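Local atomic coordinates of phosphodiesterase (Pseudomonas aeruginosa, PDB entry 4G75), a protein that is a colicin M-like bacteriocin, a magnesium-binding phosphodiesterase that probably kills competing bacteria by degrading peptidoglycan precursors. Residues F161-L166 against I236-D241; G208-E213 against Y275-P280. All coordinates share one frame; numbering follows the deposited sequence.

Contact 1: F161-L166 against I236-D241. With MG (magnesium ion), chain B; EDO (1,2-ethanediol), chain C.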
loop_
_atom_site.group_PDB
_atom_site.type_symbol
_atom_site.label_atom_id
_atom_site.label_comp_id
_atom_site.label_asym_id
_atom_site.label_seq_id
_atom_site.Cartn_x
_atom_site.Cartn_y
_atom_site.Cartn_z
ATOM N N PHE A 161 2.561 -0.066 9.287
ATOM C CA PHE A 161 2.648 1.090 8.401
ATOM C C PHE A 161 3.091 2.255 9.281
ATOM O O PHE A 161 2.260 2.913 9.915
ATOM C CB PHE A 161 1.278 1.381 7.772
ATOM C CG PHE A 161 1.338 2.173 6.481
ATOM C CD1 PHE A 161 2.308 3.149 6.282
ATOM C CD2 PHE A 161 0.396 1.960 5.484
ATOM C CE1 PHE A 161 2.358 3.876 5.106
ATOM C CE2 PHE A 161 0.433 2.686 4.306
ATOM C CZ PHE A 161 1.419 3.645 4.112
ATOM N N PRO A 162 4.411 2.494 9.358
ATOM C CA PRO A 162 4.885 3.567 10.249
ATOM C C PRO A 162 4.142 4.881 9.979
ATOM O O PRO A 162 3.927 5.258 8.824
ATOM C CB PRO A 162 6.368 3.677 9.907
ATOM C CG PRO A 162 6.738 2.282 9.388
ATOM C CD PRO A 162 5.513 1.820 8.644
ATOM N N ILE A 163 3.748 5.573 11.044
ATOM C CA ILE A 163 2.866 6.725 10.896
ATOM C C ILE A 163 3.444 7.814 9.989
ATOM O O ILE A 163 2.713 8.439 9.232
ATOM C CB ILE A 163 2.448 7.315 12.270
ATOM C CG1 ILE A 163 1.230 8.233 12.117
ATOM C CG2 ILE A 163 3.624 8.010 12.946
ATOM C CD1 ILE A 163 0.647 8.718 13.464
ATOM N N GLU A 164 4.752 8.033 10.068
ATOM C CA GLU A 164 5.393 9.062 9.257
ATOM C C GLU A 164 5.418 8.699 7.771
ATOM O O GLU A 164 5.615 9.569 6.916
ATOM C CB GLU A 164 6.812 9.370 9.771
ATOM C CG GLU A 164 7.837 8.253 9.580
ATOM C CD GLU A 164 7.830 7.217 10.702
ATOM O OE1 GLU A 164 6.916 7.239 11.564
ATOM O OE2 GLU A 164 8.750 6.370 10.722
ATOM N N ARG A 165 5.216 7.423 7.455
ATOM C CA ARG A 165 5.221 7.001 6.051
ATOM C C ARG A 165 3.840 7.089 5.415
ATOM O O ARG A 165 3.701 6.894 4.215
ATOM C CB ARG A 165 5.802 5.591 5.886
ATOM C CG ARG A 165 7.291 5.535 6.202
ATOM C CD ARG A 165 7.912 4.154 6.006
ATOM N NE ARG A 165 9.362 4.257 6.125
ATOM C CZ ARG A 165 10.202 4.363 5.100
ATOM N NH1 ARG A 165 9.761 4.340 3.850
ATOM N NH2 ARG A 165 11.497 4.464 5.330
ATOM N N LEU A 166 2.822 7.374 6.220
ATOM C CA LEU A 166 1.487 7.626 5.679
ATOM C C LEU A 166 1.484 8.862 4.790
ATOM O O LEU A 166 0.646 8.993 3.899
ATOM C CB LEU A 166 0.460 7.819 6.805
ATOM C CG LEU A 166 0.175 6.655 7.750
ATOM C CD1 LEU A 166 -0.716 7.138 8.882
ATOM C CD2 LEU A 166 -0.474 5.467 7.022
ATOM N N ILE A 236 0.649 13.159 17.736
ATOM C CA ILE A 236 -0.410 12.409 17.096
ATOM C C ILE A 236 0.053 10.963 16.969
ATOM O O ILE A 236 1.155 10.697 16.478
ATOM C CB ILE A 236 -0.689 12.971 15.680
ATOM C CG1 ILE A 236 -1.275 14.386 15.780
ATOM C CG2 ILE A 236 -1.623 12.056 14.904
ATOM C CD1 ILE A 236 -1.510 15.043 14.445
ATOM N N ARG A 237 -0.765 10.038 17.459
ATOM C CA ARG A 237 -0.540 8.617 17.242
ATOM C C ARG A 237 -1.725 8.033 16.484
ATOM O O ARG A 237 -2.679 8.740 16.176
ATOM C CB ARG A 237 -0.321 7.891 18.571
ATOM C CG ARG A 237 0.796 8.501 19.408
ATOM C CD ARG A 237 1.398 7.496 20.378
ATOM N NE ARG A 237 0.473 7.136 21.447
ATOM C CZ ARG A 237 0.350 7.818 22.580
ATOM N NH1 ARG A 237 1.087 8.903 22.781
ATOM N NH2 ARG A 237 -0.515 7.422 23.505
ATOM N N ALA A 238 -1.660 6.743 16.178
ATOM C CA ALA A 238 -2.735 6.118 15.423
ATOM C C ALA A 238 -3.005 4.718 15.928
ATOM O O ALA A 238 -2.072 3.971 16.238
ATOM C CB ALA A 238 -2.392 6.076 13.937
ATOM N N TYR A 239 -4.283 4.362 15.979
ATOM C CA TYR A 239 -4.677 3.014 16.363
ATOM C C TYR A 239 -4.506 2.015 15.220
ATOM O O TYR A 239 -4.541 2.385 14.040
ATOM C CB TYR A 239 -6.131 2.996 16.844
ATOM C CG TYR A 239 -6.380 3.813 18.096
ATOM C CD1 TYR A 239 -6.266 3.242 19.357
ATOM C CD2 TYR A 239 -6.729 5.152 18.013
ATOM C CE1 TYR A 239 -6.495 3.982 20.504
ATOM C CE2 TYR A 239 -6.959 5.909 19.160
ATOM C CZ TYR A 239 -6.839 5.316 20.401
ATOM O OH TYR A 239 -7.073 6.053 21.550
ATOM N N ASP A 240 -4.330 0.746 15.574
ATOM C CA ASP A 240 -4.275 -0.307 14.570
ATOM C C ASP A 240 -5.522 -0.250 13.708
ATOM O O ASP A 240 -6.611 0.078 14.188
ATOM C CB ASP A 240 -4.210 -1.689 15.215
ATOM C CG ASP A 240 -2.925 -1.934 15.961
ATOM O OD1 ASP A 240 -2.061 -1.040 16.004
ATOM O OD2 ASP A 240 -2.780 -3.041 16.517
ATOM N N ASP A 241 -5.372 -0.617 12.444
ATOM C CA ASP A 241 -6.477 -0.554 11.510
ATOM C C ASP A 241 -6.604 -1.873 10.760
ATOM O O ASP A 241 -5.639 -2.360 10.180
ATOM C CB ASP A 241 -6.246 0.592 10.528
ATOM C CG ASP A 241 -7.532 1.112 9.942
ATOM O OD1 ASP A 241 -8.259 1.829 10.658
ATOM O OD2 ASP A 241 -7.814 0.799 8.769
HETATM MG MG MG B . -9.391 2.107 7.388
HETATM C C1 EDO C . -3.154 4.929 20.102
HETATM O O1 EDO C . -3.198 4.760 21.523
HETATM C C2 EDO C . -1.914 4.209 19.587
HETATM O O2 EDO C . -0.777 4.731 20.284
HETATM O O HOH W 1 -11.430 1.297 8.689
HETATM O O HOH W 2 -9.756 0.156 5.815
#
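The shortest polar bond here, OD2 of D241 to the magnesium ion at 2.5 Å, lies three residues beyond A238, whose methyl group meets I163. The other carboxylate oxygen, OD1, stands 3.5 Å from the magnesium ion, so D241 binds through one oxygen. No hydrogen bond joins 161-166 to 236-241. The contact is carried by the end of I163. Its CG1 is anti to the backbone N (chi1 -163°), and chi2 near 173° extends the chain so that CD1 reaches the strand. There CD1 lies 3.6 Å from the carbonyl O of I236. It also meets two side chains, CG2 of I236 at 4.3 Å and CB of A238 at 4.1 Å. On its own side, I163 sits in a short turn, where N of R165 bonds to O of P162 at 2.9 Å. CD2 of L166 covers the centre of one face of the F161 ring, 3.6 Å above its plane. I283 of strand 283-290 touches both I163 and I236. The contact thus sets one isoleucine of the loop after strand 159-160 against a sheet strand whose later residue D241 binds the magnesium ion of this colicin M-type domain.

Contact 2: G208-E213 against Y275-P280. With MG (magnesium ion), chain B; EDO (1,2-ethanediol), chain D; EDO (1,2-ethanediol), chain J.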
loop_
_atom_site.group_PDB
_atom_site.type_symbol
_atom_site.label_atom_id
_atom_site.label_comp_id
_atom_site.label_asym_id
_atom_site.label_seq_id
_atom_site.Cartn_x
_atom_site.Cartn_y
_atom_site.Cartn_z
ATOM N N GLY A 208 -4.474 6.330 1.481
ATOM C CA GLY A 208 -5.897 6.227 1.205
ATOM C C GLY A 208 -6.287 4.904 0.576
ATOM O O GLY A 208 -7.381 4.386 0.812
ATOM N N ASN A 209 -5.382 4.355 -0.226
ATOM C CA ASN A 209 -5.631 3.130 -0.970
ATOM C C ASN A 209 -5.157 1.911 -0.189
ATOM O O ASN A 209 -5.282 0.782 -0.651
ATOM C CB ASN A 209 -4.904 3.214 -2.314
ATOM C CG ASN A 209 -5.428 2.229 -3.341
ATOM O OD1 ASN A 209 -6.622 1.899 -3.386
ATOM N ND2 ASN A 209 -4.537 1.771 -4.189
ATOM N N THR A 210 -4.607 2.142 1.001
ATOM C CA THR A 210 -4.111 1.053 1.838
ATOM C C THR A 210 -4.905 0.938 3.143
ATOM O O THR A 210 -5.572 -0.067 3.389
ATOM C CB THR A 210 -2.606 1.228 2.162
ATOM O OG1 THR A 210 -1.865 1.340 0.935
ATOM C CG2 THR A 210 -2.084 0.038 2.958
ATOM N N VAL A 211 -4.811 1.970 3.972
ATOM C CA VAL A 211 -5.531 2.009 5.241
ATOM C C VAL A 211 -6.807 2.845 5.208
ATOM O O VAL A 211 -7.684 2.647 6.038
ATOM C CB VAL A 211 -4.642 2.518 6.393
ATOM C CG1 VAL A 211 -3.525 1.515 6.664
ATOM C CG2 VAL A 211 -4.072 3.901 6.066
ATOM N N GLY A 212 -6.904 3.787 4.277
ATOM C CA GLY A 212 -8.090 4.628 4.167
ATOM C C GLY A 212 -8.340 5.470 5.409
ATOM O O GLY A 212 -7.463 6.218 5.847
ATOM N N GLU A 213 -9.539 5.366 5.973
ATOM C CA GLU A 213 -9.836 6.096 7.202
ATOM C C GLU A 213 -9.237 5.373 8.401
ATOM O O GLU A 213 -9.451 4.177 8.582
ATOM C CB GLU A 213 -11.344 6.262 7.405
ATOM C CG GLU A 213 -11.676 7.198 8.564
ATOM C CD GLU A 213 -13.137 7.159 8.976
ATOM O OE1 GLU A 213 -13.878 8.095 8.612
ATOM O OE2 GLU A 213 -13.541 6.197 9.667
ATOM N N TYR A 275 -6.237 -8.797 8.147
ATOM C CA TYR A 275 -5.137 -8.751 9.102
ATOM C C TYR A 275 -5.001 -7.331 9.628
ATOM O O TYR A 275 -5.401 -6.389 8.953
ATOM C CB TYR A 275 -3.836 -9.188 8.441
ATOM C CG TYR A 275 -3.408 -8.292 7.306
ATOM C CD1 TYR A 275 -2.486 -7.269 7.510
ATOM C CD2 TYR A 275 -3.933 -8.463 6.034
ATOM C CE1 TYR A 275 -2.091 -6.442 6.465
ATOM C CE2 TYR A 275 -3.540 -7.643 4.980
ATOM C CZ TYR A 275 -2.617 -6.641 5.205
ATOM O OH TYR A 275 -2.241 -5.833 4.168
ATOM N N PRO A 276 -4.441 -7.181 10.839
ATOM C CA PRO A 276 -4.249 -5.863 11.452
ATOM C C PRO A 276 -3.078 -5.115 10.839
ATOM O O PRO A 276 -2.023 -5.708 10.587
ATOM C CB PRO A 276 -3.898 -6.186 12.911
ATOM C CG PRO A 276 -3.793 -7.659 13.017
ATOM C CD PRO A 276 -3.911 -8.273 11.669
ATOM N N ILE A 277 -3.263 -3.822 10.595
ATOM C CA ILE A 277 -2.141 -2.973 10.232
ATOM C C ILE A 277 -1.859 -2.056 11.417
ATOM O O ILE A 277 -2.657 -1.178 11.747
ATOM C CB ILE A 277 -2.407 -2.170 8.941
ATOM C CG1 ILE A 277 -2.472 -3.124 7.741
ATOM C CG2 ILE A 277 -1.307 -1.129 8.714
ATOM C CD1 ILE A 277 -2.855 -2.451 6.427
ATOM N N GLY A 278 -0.734 -2.289 12.073
ATOM C CA GLY A 278 -0.284 -1.379 13.103
ATOM C C GLY A 278 0.228 -0.119 12.435
ATOM O O GLY A 278 0.797 -0.167 11.340
ATOM N N ILE A 279 0.024 1.016 13.091
ATOM C CA ILE A 279 0.475 2.293 12.561
ATOM C C ILE A 279 1.293 2.954 13.654
ATOM O O ILE A 279 0.843 3.897 14.298
ATOM C CB ILE A 279 -0.711 3.177 12.142
ATOM C CG1 ILE A 279 -1.632 2.403 11.189
ATOM C CG2 ILE A 279 -0.222 4.480 11.489
ATOM C CD1 ILE A 279 -2.910 3.153 10.815
ATOM N N PRO A 280 2.504 2.429 13.885
ATOM C CA PRO A 280 3.318 2.808 15.046
ATOM C C PRO A 280 3.978 4.166 14.897
ATOM O O PRO A 280 4.207 4.638 13.776
ATOM C CB PRO A 280 4.386 1.713 15.097
ATOM C CG PRO A 280 4.498 1.224 13.697
ATOM C CD PRO A 280 3.138 1.376 13.071
HETATM MG MG MG B . -9.391 2.107 7.388
HETATM C C1 EDO D . -9.191 -1.158 -1.047
HETATM O O1 EDO D . -8.995 -2.089 0.024
HETATM C C2 EDO D . -7.883 -0.452 -1.372
HETATM O O2 EDO D . -6.914 -1.396 -1.839
HETATM C C1 EDO J . 8.549 4.441 14.941
HETATM O O1 EDO J . 8.571 5.826 15.297
HETATM C C2 EDO J . 7.236 4.137 14.233
HETATM O O2 EDO J . 7.022 5.101 13.197
HETATM O O HOH W 1 -11.430 1.297 8.689
HETATM O O HOH W 2 -9.756 0.156 5.815
#
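I277 meets V211 across this contact, and the strand that carries it begins at Y275. The Y275 ring does not touch 208-213. It is held by other residues: its OH bonds to O of A147, H150 meets the ring edge-to-face, and the Y243 ring lies at a shallow angle of about 20° to it. At P276 the backbone pairs with M159. I277 follows and carries the packing. With chi1 -68°, CG2 lies anti to the backbone N, and the extended chi2 carries CD1 out to the loop as well. CG1 of V211 touches the two ends evenly, at 4.0 Å from I277 CG2 and 4.0 Å from I277 CD1. The two side chains cross obliquely. CD1 of I277 also meets CG2 of T210 at 4.3 Å. The hydroxyl of T210 does not share in this, since OG1 bonds to O of V206. While V211 packs through its side chain, its backbone O binds the magnesium ion at 2.2 Å. O of E213 is a second backbone ligand, at 2.4 Å. G212, with positive phi, lies between them. The next residue of the strand, G278, pairs with M159 through its backbone. I279 also turns toward the loop, but its side chain comes no nearer than 4.5 Å to 208-213; it packs on L166 and A238 instead. At P280 the backbone O accepts a hydrogen bond of 2.9 Å from O2 of a 1,2-ethanediol, probably from the crystallisation liquor. Strand 275-278 runs between strand 159-160, parallel to it, and the antiparallel strand 229-243. The loop 208-213 leads from helix 205-208 to strand 213-224, with T210 resting on helix 143-153.

Overall arrangement
The centres of contacts 1 and 2 are 8 Å apart, and the two meet directly. Strands 229-243 and 275-278 are neighbours in one sheet, joined by a probable hydrogen bond between I277 N and D241 O at 2.8 Å. On the other side of 275-278, F161 N lies 2.7 Å from G278 O, also a probable hydrogen bond. The magnesium ion is their shared site. Contact 1 gives it D241, contact 2 gives it V211 and E213, and two waters complete the five atoms bound. D241 OD2 and V211 O come within 3.3 Å of each other because both bind the metal.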